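Local coordinates for BtGH115A (PDB 5BY3), which acts as a family GH115 4-O-methyl-alpha-glucuronidase with specificity for decorated arabinogalactans, at residues 374-379 with 415-420; 380-385 with 425-430; 390-395 with 407-412. All coordinates share one frame; numbering follows the deposited sequence.

How the interactions relate
All three contacts lie in the TIM-barrel part of the chain, around the unit strand 388-393, helix 411-423, strand 429-433. Interaction 1 is buried: an aromatic ring of a loop rests on the outer helix beside two glutamines. Interaction 2 lies at the surface, where an arginine covers the glycine that ends the same helix before strand 429-433 begins. Interaction 3 is buried near the centre of the chain and joins the end of strand 388-393 to the approach of helix 411-423 through one selenomethionine. Its chemistry is selenium against ring and carbonyl, whereas charge and polar groups gain weight toward the surface. Met418 and Val390 help knit the three together.

Interaction 1 (374-379 with 415-420); sequences RHFPTA and YQQMKQ
Phe376 reaches from a loop onto Gln420 and Gln417 of helix 411-423, one of the helices that wrap the parallel barrel of this TIM-barrel domain. The loop follows strand 362-366 and leads to the short helix 379-383, so the contact ties a loop outside the barrel to the helix that connects strands 388-393 and 429-433. With CG beside the backbone N and anti to the carbonyl carbon (chi1 -65°), the benzyl group is carried out from the loop toward the helix, and its far rim does the touching. Phe376 buries the largest surface, 75 Å², which suits a flat apolar ring with no polar atom to satisfy. Its CE2 lies 4.0 Å from Gln420 C and 4.1 Å from Gln420 CG, so the ring meets both the helix backbone and the apolar root of the glutamine. The extended Gln420 side chain crosses the ring at about a right angle, its amide plane turned 77° from that of the ring. The Gln417 side chain, bent at its second torsion, comes up at the edge of the Phe376 ring; its CB packs on Tyr392 of the barrel wall, and the side chain also touches Ile373. An alanine in place of Phe376 would probably leave a gap between loop and helix, with the Gln420 side chain free to turn. On the inner side of the helix Met418 packs against Val390 and Tyr392. No hydrogen bond spans the two segments, and the nearest approach is Phe376 CZ to Gln420 OE1, 3.9 Å.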
loop_
_atom_site.group_PDB
_atom_site.type_symbol
_atom_site.label_atom_id
_atom_site.label_comp_id
_atom_site.label_asym_id
_atom_site.label_seq_id
_atom_site.Cartn_x
_atom_site.Cartn_y
_atom_site.Cartn_z
ATOM N N ARG A 374 -7.776 -5.490 -10.137
ATOM C CA ARG A 374 -8.626 -5.679 -11.346
ATOM C C ARG A 374 -8.548 -7.115 -11.938
ATOM O O ARG A 374 -9.541 -7.647 -12.433
ATOM C CB ARG A 374 -8.370 -4.616 -12.421
ATOM C CG ARG A 374 -8.791 -3.188 -12.049
ATOM C CD ARG A 374 -9.271 -2.473 -13.308
ATOM N NE ARG A 374 -9.790 -1.135 -13.079
ATOM C CZ ARG A 374 -11.073 -0.823 -12.989
ATOM N NH1 ARG A 374 -12.024 -1.768 -13.100
ATOM N NH2 ARG A 374 -11.417 0.436 -12.785
ATOM N N HIS A 375 -7.380 -7.753 -11.869
ATOM C CA HIS A 375 -7.249 -9.050 -12.517
ATOM C C HIS A 375 -6.396 -10.029 -11.751
ATOM O O HIS A 375 -5.268 -9.711 -11.340
ATOM C CB HIS A 375 -6.746 -8.915 -13.970
ATOM C CG HIS A 375 -6.661 -10.220 -14.690
ATOM N ND1 HIS A 375 -7.706 -10.724 -15.431
ATOM C CD2 HIS A 375 -5.675 -11.150 -14.740
ATOM C CE1 HIS A 375 -7.358 -11.900 -15.924
ATOM N NE2 HIS A 375 -6.137 -12.187 -15.510
ATOM N N PHE A 376 -6.964 -11.218 -11.587
ATOM C CA PHE A 376 -6.296 -12.393 -11.022
ATOM C C PHE A 376 -5.915 -13.422 -12.112
ATOM O O PHE A 376 -6.723 -13.677 -13.021
ATOM C CB PHE A 376 -7.192 -13.019 -9.953
ATOM C CG PHE A 376 -7.414 -12.131 -8.774
ATOM C CD1 PHE A 376 -8.478 -11.211 -8.762
ATOM C CD2 PHE A 376 -6.531 -12.171 -7.674
ATOM C CE1 PHE A 376 -8.670 -10.361 -7.667
ATOM C CE2 PHE A 376 -6.715 -11.315 -6.597
ATOM C CZ PHE A 376 -7.803 -10.423 -6.584
ATOM N N PRO A 377 -4.694 -14.016 -12.018
ATOM C CA PRO A 377 -4.149 -14.857 -13.101
ATOM C C PRO A 377 -5.015 -16.059 -13.370
ATOM O O PRO A 377 -5.396 -16.762 -12.417
ATOM C CB PRO A 377 -2.787 -15.324 -12.569
ATOM C CG PRO A 377 -2.518 -14.510 -11.351
ATOM C CD PRO A 377 -3.837 -14.062 -10.815
ATOM N N THR A 378 -5.345 -16.262 -14.652
ATOM C CA THR A 378 -5.942 -17.523 -15.114
ATOM C C THR A 378 -4.871 -18.607 -14.985
ATOM O O THR A 378 -3.664 -18.290 -15.028
ATOM C CB THR A 378 -6.436 -17.474 -16.572
ATOM O OG1 THR A 378 -5.310 -17.412 -17.458
ATOM C CG2 THR A 378 -7.411 -16.290 -16.824
ATOM N N ALA A 379 -5.321 -19.859 -14.823
ATOM C CA ALA A 379 -4.461 -21.048 -14.623
ATOM C C ALA A 379 -3.307 -21.058 -15.597
ATOM O O ALA A 379 -2.178 -21.413 -15.239
ATOM C CB ALA A 379 -5.279 -22.324 -14.747
ATOM N N TYR A 415 -5.301 -6.308 3.620
ATOM C CA TYR A 415 -5.185 -7.722 3.951
ATOM C C TYR A 415 -5.965 -8.615 3.005
ATOM O O TYR A 415 -5.354 -9.487 2.365
ATOM C CB TYR A 415 -5.630 -8.052 5.360
ATOM C CG TYR A 415 -5.487 -9.533 5.634
ATOM C CD1 TYR A 415 -4.232 -10.114 5.695
ATOM C CD2 TYR A 415 -6.611 -10.372 5.781
ATOM C CE1 TYR A 415 -4.072 -11.486 5.887
ATOM C CE2 TYR A 415 -6.469 -11.758 6.012
ATOM C CZ TYR A 415 -5.187 -12.297 6.062
ATOM O OH TYR A 415 -4.976 -13.634 6.289
ATOM N N GLN A 416 -7.290 -8.406 2.908
ATOM C CA GLN A 416 -8.099 -9.354 2.168
ATOM C C GLN A 416 -7.807 -9.404 0.664
ATOM O O GLN A 416 -7.911 -10.469 0.058
ATOM C CB GLN A 416 -9.590 -9.269 2.499
ATOM C CG GLN A 416 -10.462 -8.434 1.570
ATOM C CD GLN A 416 -10.919 -9.108 0.273
ATOM O OE1 GLN A 416 -11.225 -10.302 0.200
ATOM N NE2 GLN A 416 -10.992 -8.306 -0.758
ATOM N N GLN A 417 -7.456 -8.269 0.079
ATOM C CA GLN A 417 -7.129 -8.223 -1.310
ATOM C C GLN A 417 -5.796 -8.897 -1.581
ATOM O O GLN A 417 -5.688 -9.658 -2.546
ATOM C CB GLN A 417 -7.147 -6.791 -1.843
ATOM C CG GLN A 417 -8.554 -6.239 -2.121
ATOM C CD GLN A 417 -9.236 -6.961 -3.285
ATOM O OE1 GLN A 417 -10.311 -7.570 -3.119
ATOM N NE2 GLN A 417 -8.596 -6.915 -4.473
HETATM N N MSE A 418 -4.812 -8.650 -0.717
HETATM C CA MSE A 418 -3.435 -9.084 -0.971
HETATM C C MSE A 418 -3.259 -10.539 -0.613
HETATM O O MSE A 418 -2.488 -11.239 -1.262
HETATM C CB MSE A 418 -2.345 -8.246 -0.267
HETATM C CG MSE A 418 -2.293 -6.808 -0.729
HETATM SE SE MSE A 418 -2.043 -6.603 -2.666
HETATM C CE MSE A 418 -0.287 -7.495 -2.777
ATOM N N LYS A 419 -3.943 -10.989 0.430
ATOM C CA LYS A 419 -4.043 -12.418 0.742
ATOM C C LYS A 419 -4.643 -13.152 -0.469
ATOM O O LYS A 419 -4.060 -14.133 -0.950
ATOM C CB LYS A 419 -4.873 -12.641 2.011
ATOM C CG LYS A 419 -5.350 -14.054 2.267
ATOM C CD LYS A 419 -4.337 -14.879 3.050
ATOM C CE LYS A 419 -4.837 -16.305 3.262
ATOM N NZ LYS A 419 -3.752 -17.140 3.849
ATOM N N GLN A 420 -5.762 -12.652 -0.982
ATOM C CA GLN A 420 -6.341 -13.234 -2.174
ATOM C C GLN A 420 -5.351 -13.244 -3.331
ATOM O O GLN A 420 -5.219 -14.265 -4.001
ATOM C CB GLN A 420 -7.672 -12.594 -2.562
ATOM C CG GLN A 420 -8.462 -13.422 -3.581
ATOM C CD GLN A 420 -9.922 -13.029 -3.654
ATOM O OE1 GLN A 420 -10.250 -11.887 -3.973
ATOM N NE2 GLN A 420 -10.809 -13.973 -3.366
#

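Interaction 2 (380-385 with 425-430)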
loop_
_atom_site.group_PDB
_atom_site.type_symbol
_atom_site.label_atom_id
_atom_site.label_comp_id
_atom_site.label_asym_id
_atom_site.label_seq_id
_atom_site.Cartn_x
_atom_site.Cartn_y
_atom_site.Cartn_z
ATOM N N GLU A 380 -3.595 -20.600 -16.808
ATOM C CA GLU A 380 -2.583 -20.408 -17.848
ATOM C C GLU A 380 -1.490 -19.413 -17.384
ATOM O O GLU A 380 -0.316 -19.811 -17.233
ATOM C CB GLU A 380 -3.268 -20.039 -19.206
ATOM C CG GLU A 380 -2.384 -19.596 -20.388
ATOM C CD GLU A 380 -1.041 -20.327 -20.516
ATOM O OE1 GLU A 380 -0.981 -21.573 -20.369
ATOM O OE2 GLU A 380 -0.021 -19.639 -20.761
ATOM N N GLU A 381 -1.908 -18.163 -17.120
ATOM C CA GLU A 381 -1.036 -17.044 -16.720
ATOM C C GLU A 381 -0.258 -17.401 -15.489
ATOM O O GLU A 381 0.914 -17.078 -15.372
ATOM C CB GLU A 381 -1.852 -15.767 -16.468
ATOM C CG GLU A 381 -2.401 -15.091 -17.724
ATOM C CD GLU A 381 -3.680 -14.278 -17.477
ATOM O OE1 GLU A 381 -4.423 -14.544 -16.516
ATOM O OE2 GLU A 381 -3.981 -13.364 -18.273
ATOM N N ARG A 382 -0.911 -18.111 -14.587
ATOM C CA ARG A 382 -0.253 -18.594 -13.400
ATOM C C ARG A 382 0.936 -19.556 -13.651
ATOM O O ARG A 382 1.978 -19.435 -12.992
ATOM C CB ARG A 382 -1.297 -19.212 -12.486
ATOM C CG ARG A 382 -0.746 -19.681 -11.167
ATOM C CD ARG A 382 -1.879 -20.008 -10.227
ATOM N NE ARG A 382 -1.266 -20.293 -8.941
ATOM C CZ ARG A 382 -1.917 -20.499 -7.806
ATOM N NH1 ARG A 382 -3.246 -20.460 -7.756
ATOM N NH2 ARG A 382 -1.212 -20.746 -6.714
ATOM N N ALA A 383 0.780 -20.485 -14.605
ATOM C CA ALA A 383 1.819 -21.470 -14.945
ATOM C C ALA A 383 3.028 -20.864 -15.724
ATOM O O ALA A 383 4.094 -21.487 -15.809
ATOM C CB ALA A 383 1.195 -22.654 -15.691
ATOM N N ARG A 384 2.874 -19.654 -16.275
ATOM C CA ARG A 384 4.021 -18.925 -16.874
ATOM C C ARG A 384 5.274 -18.867 -15.968
ATOM O O ARG A 384 5.185 -18.592 -14.761
ATOM C CB ARG A 384 3.641 -17.496 -17.246
ATOM C CG ARG A 384 2.551 -17.372 -18.297
ATOM C CD ARG A 384 2.143 -15.931 -18.528
ATOM N NE ARG A 384 3.278 -15.032 -18.777
ATOM C CZ ARG A 384 3.528 -14.415 -19.927
ATOM N NH1 ARG A 384 2.737 -14.606 -20.984
ATOM N NH2 ARG A 384 4.591 -13.617 -20.024
ATOM N N LYS A 385 6.423 -19.114 -16.585
ATOM C CA LYS A 385 7.717 -19.149 -15.923
ATOM C C LYS A 385 8.068 -17.792 -15.260
ATOM O O LYS A 385 8.720 -17.769 -14.223
ATOM C CB LYS A 385 8.800 -19.616 -16.931
ATOM C CG LYS A 385 10.261 -19.522 -16.494
ATOM C CD LYS A 385 11.173 -19.249 -17.700
ATOM C CE LYS A 385 12.657 -19.028 -17.335
ATOM N NZ LYS A 385 13.595 -19.523 -18.397
ATOM N N GLY A 425 -2.097 -16.869 -6.794
ATOM C CA GLY A 425 -0.866 -17.089 -7.532
ATOM C C GLY A 425 -0.085 -15.854 -7.958
ATOM O O GLY A 425 0.854 -15.981 -8.749
ATOM N N ILE A 426 -0.442 -14.670 -7.434
ATOM C CA ILE A 426 0.395 -13.465 -7.643
ATOM C C ILE A 426 1.509 -13.483 -6.572
ATOM O O ILE A 426 1.299 -13.017 -5.445
ATOM C CB ILE A 426 -0.430 -12.160 -7.614
ATOM C CG1 ILE A 426 -1.517 -12.206 -8.688
ATOM C CG2 ILE A 426 0.475 -10.938 -7.750
ATOM C CD1 ILE A 426 -2.493 -11.039 -8.744
ATOM N N GLN A 427 2.675 -14.038 -6.926
ATOM C CA GLN A 427 3.726 -14.348 -5.942
ATOM C C GLN A 427 5.134 -13.887 -6.328
ATOM O O GLN A 427 6.121 -14.116 -5.599
ATOM C CB GLN A 427 3.776 -15.849 -5.664
ATOM C CG GLN A 427 2.460 -16.506 -5.276
ATOM C CD GLN A 427 2.626 -17.945 -4.777
ATOM O OE1 GLN A 427 3.732 -18.502 -4.735
ATOM N NE2 GLN A 427 1.519 -18.544 -4.388
ATOM N N LYS A 428 5.254 -13.258 -7.477
ATOM C CA LYS A 428 6.574 -12.925 -7.947
ATOM C C LYS A 428 6.991 -11.514 -7.471
ATOM O O LYS A 428 8.136 -11.299 -7.028
ATOM C CB LYS A 428 6.608 -13.070 -9.486
ATOM C CG LYS A 428 7.959 -12.889 -10.145
ATOM C CD LYS A 428 8.891 -14.074 -9.938
ATOM C CE LYS A 428 10.080 -13.900 -10.876
ATOM N NZ LYS A 428 10.741 -15.200 -11.200
HETATM N N MSE A 429 6.058 -10.569 -7.551
HETATM C CA MSE A 429 6.406 -9.174 -7.497
HETATM C C MSE A 429 5.245 -8.363 -6.984
HETATM O O MSE A 429 4.161 -8.335 -7.592
HETATM C CB MSE A 429 6.792 -8.747 -8.913
HETATM C CG MSE A 429 7.781 -7.598 -9.007
HETATM SE SE MSE A 429 8.273 -7.164 -10.877
HETATM C CE MSE A 429 9.288 -8.831 -11.236
ATOM N N TRP A 430 5.479 -7.695 -5.850
ATOM C CA TRP A 430 4.511 -6.773 -5.246
ATOM C C TRP A 430 5.126 -5.382 -5.133
ATOM O O TRP A 430 6.265 -5.204 -4.660
ATOM C CB TRP A 430 4.155 -7.246 -3.857
ATOM C CG TRP A 430 3.268 -8.444 -3.733
ATOM C CD1 TRP A 430 2.869 -9.320 -4.715
ATOM C CD2 TRP A 430 2.695 -8.918 -2.519
ATOM N NE1 TRP A 430 2.046 -10.285 -4.185
ATOM C CE2 TRP A 430 1.919 -10.064 -2.840
ATOM C CE3 TRP A 430 2.732 -8.462 -1.188
ATOM C CZ2 TRP A 430 1.201 -10.775 -1.877
ATOM C CZ3 TRP A 430 2.017 -9.162 -0.229
ATOM C CH2 TRP A 430 1.262 -10.314 -0.574
#
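Next to Arg382, whose guanidinium lies over Gly425, Glu381 OE1 is gripped by two donors, the backbone N of Thr378 and His375 NE2, while Glu381 OE2 bonds to Tyr351 OH. A carboxylate suits this buried place, because it binds back the start of its own helix and fixes the loop before it. Arg382, exposed, instead runs along the surface to Gly425. Its CG is anti to the backbone N (chi1 -176°) and the chain stays extended as far as NE, long enough to lay the flat head across the backbone at Gly425. Gly425 CA sits 3.4 Å above the guanidinium plane, offset toward the rim; it is 3.5 Å from Arg382 NE and 3.6 Å from Arg382 CZ. Only a residue without a side chain fits here, since a beta carbon would come into collision with Arg382 NE and, at the positive phi of 89°, with the preceding carbonyl oxygen as well. A weak hydrogen bond from Arg382 NH1 to Asp423 O and a bond from Gln427 NE2 to Tyr422 O bring side-chain donors to carbonyls of the last helical turn, where a positive charge would probably be favourable. Farther along, Lys428 NZ forms a salt bridge with Glu161. Within 425-430 the turn is tied by Trp430 NE1 to Ile426 O, 3.1 Å, a fairly straight bond (158°) whose donor stands above the carbonyl plane. The glycine with Ile426 N bonded to Ala421 O and Gly425 N to Tyr422 O, which thus takes two donors, is a Schellman motif, here ending helix 411-423 just ahead of strand 429-433 of the TIM barrel.

Interaction 3 (390-395 with 407-412)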
loop_
_atom_site.group_PDB
_atom_site.type_symbol
_atom_site.label_atom_id
_atom_site.label_comp_id
_atom_site.label_asym_id
_atom_site.label_seq_id
_atom_site.Cartn_x
_atom_site.Cartn_y
_atom_site.Cartn_z
ATOM N N VAL A 390 1.830 -7.710 -8.803
ATOM C CA VAL A 390 0.766 -6.728 -8.555
ATOM C C VAL A 390 1.333 -5.365 -8.151
ATOM O O VAL A 390 2.307 -5.287 -7.374
ATOM C CB VAL A 390 -0.337 -7.239 -7.566
ATOM C CG1 VAL A 390 0.167 -7.384 -6.130
ATOM C CG2 VAL A 390 -1.590 -6.372 -7.635
ATOM N N TYR A 391 0.731 -4.330 -8.743
ATOM C CA TYR A 391 0.971 -2.947 -8.468
ATOM C C TYR A 391 -0.297 -2.470 -7.767
ATOM O O TYR A 391 -1.372 -2.447 -8.381
ATOM C CB TYR A 391 1.204 -2.181 -9.771
ATOM C CG TYR A 391 1.214 -0.660 -9.658
ATOM C CD1 TYR A 391 1.879 0.015 -8.586
ATOM C CD2 TYR A 391 0.594 0.121 -10.638
ATOM C CE1 TYR A 391 1.888 1.423 -8.508
ATOM C CE2 TYR A 391 0.604 1.527 -10.561
ATOM C CZ TYR A 391 1.234 2.172 -9.498
ATOM O OH TYR A 391 1.212 3.558 -9.448
ATOM N N TYR A 392 -0.142 -2.113 -6.478
ATOM C CA TYR A 392 -1.223 -1.755 -5.551
ATOM C C TYR A 392 -1.077 -0.305 -5.081
ATOM O O TYR A 392 0.050 0.187 -4.973
ATOM C CB TYR A 392 -1.191 -2.687 -4.342
ATOM C CG TYR A 392 -2.499 -2.805 -3.540
ATOM C CD1 TYR A 392 -3.484 -3.712 -3.905
ATOM C CD2 TYR A 392 -2.721 -2.035 -2.397
ATOM C CE1 TYR A 392 -4.657 -3.835 -3.168
ATOM C CE2 TYR A 392 -3.880 -2.159 -1.654
ATOM C CZ TYR A 392 -4.844 -3.065 -2.049
ATOM O OH TYR A 392 -5.998 -3.207 -1.328
ATOM N N HIS A 393 -2.205 0.356 -4.796
ATOM C CA HIS A 393 -2.220 1.757 -4.374
ATOM C C HIS A 393 -2.680 1.941 -2.941
ATOM O O HIS A 393 -3.763 1.480 -2.593
ATOM C CB HIS A 393 -3.150 2.598 -5.266
ATOM C CG HIS A 393 -2.586 2.926 -6.609
ATOM N ND1 HIS A 393 -2.585 2.026 -7.657
ATOM C CD2 HIS A 393 -2.030 4.062 -7.086
ATOM C CE1 HIS A 393 -2.044 2.594 -8.721
ATOM N NE2 HIS A 393 -1.701 3.831 -8.402
ATOM N N VAL A 394 -1.874 2.617 -2.124
ATOM C CA VAL A 394 -2.385 3.215 -0.854
ATOM C C VAL A 394 -2.405 4.753 -0.936
ATOM O O VAL A 394 -2.711 5.441 0.023
ATOM C CB VAL A 394 -1.652 2.738 0.436
ATOM C CG1 VAL A 394 -1.876 1.240 0.682
ATOM C CG2 VAL A 394 -0.177 3.093 0.399
ATOM N N SER A 395 -2.108 5.261 -2.132
ATOM C CA SER A 395 -2.149 6.695 -2.444
ATOM C C SER A 395 -2.464 6.896 -3.944
ATOM O O SER A 395 -2.082 6.083 -4.773
ATOM C CB SER A 395 -0.827 7.350 -2.039
ATOM O OG SER A 395 -0.803 8.693 -2.454
ATOM N N SER A 407 -3.349 8.680 4.873
ATOM C CA SER A 407 -3.305 7.337 4.459
ATOM C C SER A 407 -4.282 6.577 5.323
ATOM O O SER A 407 -3.952 6.165 6.458
ATOM C CB SER A 407 -1.880 6.796 4.688
ATOM O OG SER A 407 -1.892 5.363 4.718
ATOM N N THR A 408 -5.474 6.357 4.774
ATOM C CA THR A 408 -6.519 5.853 5.551
ATOM C C THR A 408 -7.140 4.543 5.057
ATOM O O THR A 408 -8.205 4.105 5.557
ATOM C CB THR A 408 -7.594 6.942 5.766
ATOM O OG1 THR A 408 -8.194 7.331 4.518
ATOM C CG2 THR A 408 -6.998 8.134 6.502
HETATM N N MSE A 409 -6.507 3.918 4.071
HETATM C CA MSE A 409 -7.038 2.677 3.516
HETATM C C MSE A 409 -6.989 1.692 4.647
HETATM O O MSE A 409 -6.070 1.718 5.469
HETATM C CB MSE A 409 -6.230 2.186 2.349
HETATM C CG MSE A 409 -7.017 1.141 1.562
HETATM SE SE MSE A 409 -5.839 0.567 0.090
HETATM C CE MSE A 409 -6.565 2.087 -0.984
ATOM N N SER A 410 -8.043 0.904 4.739
ATOM C CA SER A 410 -8.215 -0.034 5.799
ATOM C C SER A 410 -7.227 -1.179 5.690
ATOM O O SER A 410 -7.096 -1.779 4.635
ATOM C CB SER A 410 -9.631 -0.598 5.789
ATOM O OG SER A 410 -9.689 -1.734 6.639
ATOM N N PRO A 411 -6.550 -1.491 6.797
ATOM C CA PRO A 411 -5.701 -2.683 6.910
ATOM C C PRO A 411 -6.430 -3.934 6.528
ATOM O O PRO A 411 -5.814 -4.819 5.947
ATOM C CB PRO A 411 -5.377 -2.730 8.412
ATOM C CG PRO A 411 -5.325 -1.274 8.761
ATOM C CD PRO A 411 -6.497 -0.676 8.019
ATOM N N SER A 412 -7.723 -3.982 6.872
ATOM C CA SER A 412 -8.601 -5.088 6.597
ATOM C C SER A 412 -8.804 -5.328 5.103
ATOM O O SER A 412 -9.043 -6.459 4.707
ATOM C CB SER A 412 -9.957 -4.831 7.210
ATOM O OG SER A 412 -9.845 -4.914 8.603
#
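Tyr392, near the end of barrel strand 388-393, meets Met409 on the approach to helix 411-423, within the beta-alpha-beta unit of the TIM barrel that strand 429-433 completes. Met409 is a selenomethionine in this model, and its SE lies 3.8 Å from Tyr392 CE2 and 5.0 Å from the ring centroid, 69° off the ring normal. This is a Met-aromatic contact, in which the selenium standing in for methionine's sulfur meets the ring obliquely; methionine's long, flexible, polarisable side chain suits the place. The Tyr392 hydroxyl makes a weak hydrogen bond to Gly371 O. At His393 the backbone rather than the imidazole does the touching: His393 O is 3.3 Å from Met409 CE and 3.5 Å from Met409 SE, so the carbonyl meets the end of the side chain. The imidazole turns elsewhere, edge-to-face with Tyr396. Val394 follows with a branched apolar side chain; CG1, beside the backbone N (chi1 -65°), brings a methyl to 4.1 Å from Met409 SE, the two side chains crossing at about a right angle, while Val394 packs also on Leu432 of the next strand. The side chain of Val394 lies about 9 Å from the bound nickel ion, whose site includes Leu404 and Asp436. Met409 reaches all three residues because its chain runs straight until the last torsion, where it bends. Just beyond it Ser410 takes the N-cap of helix 411-423, its OG weakly accepting from Ser412 N at 3.0 Å.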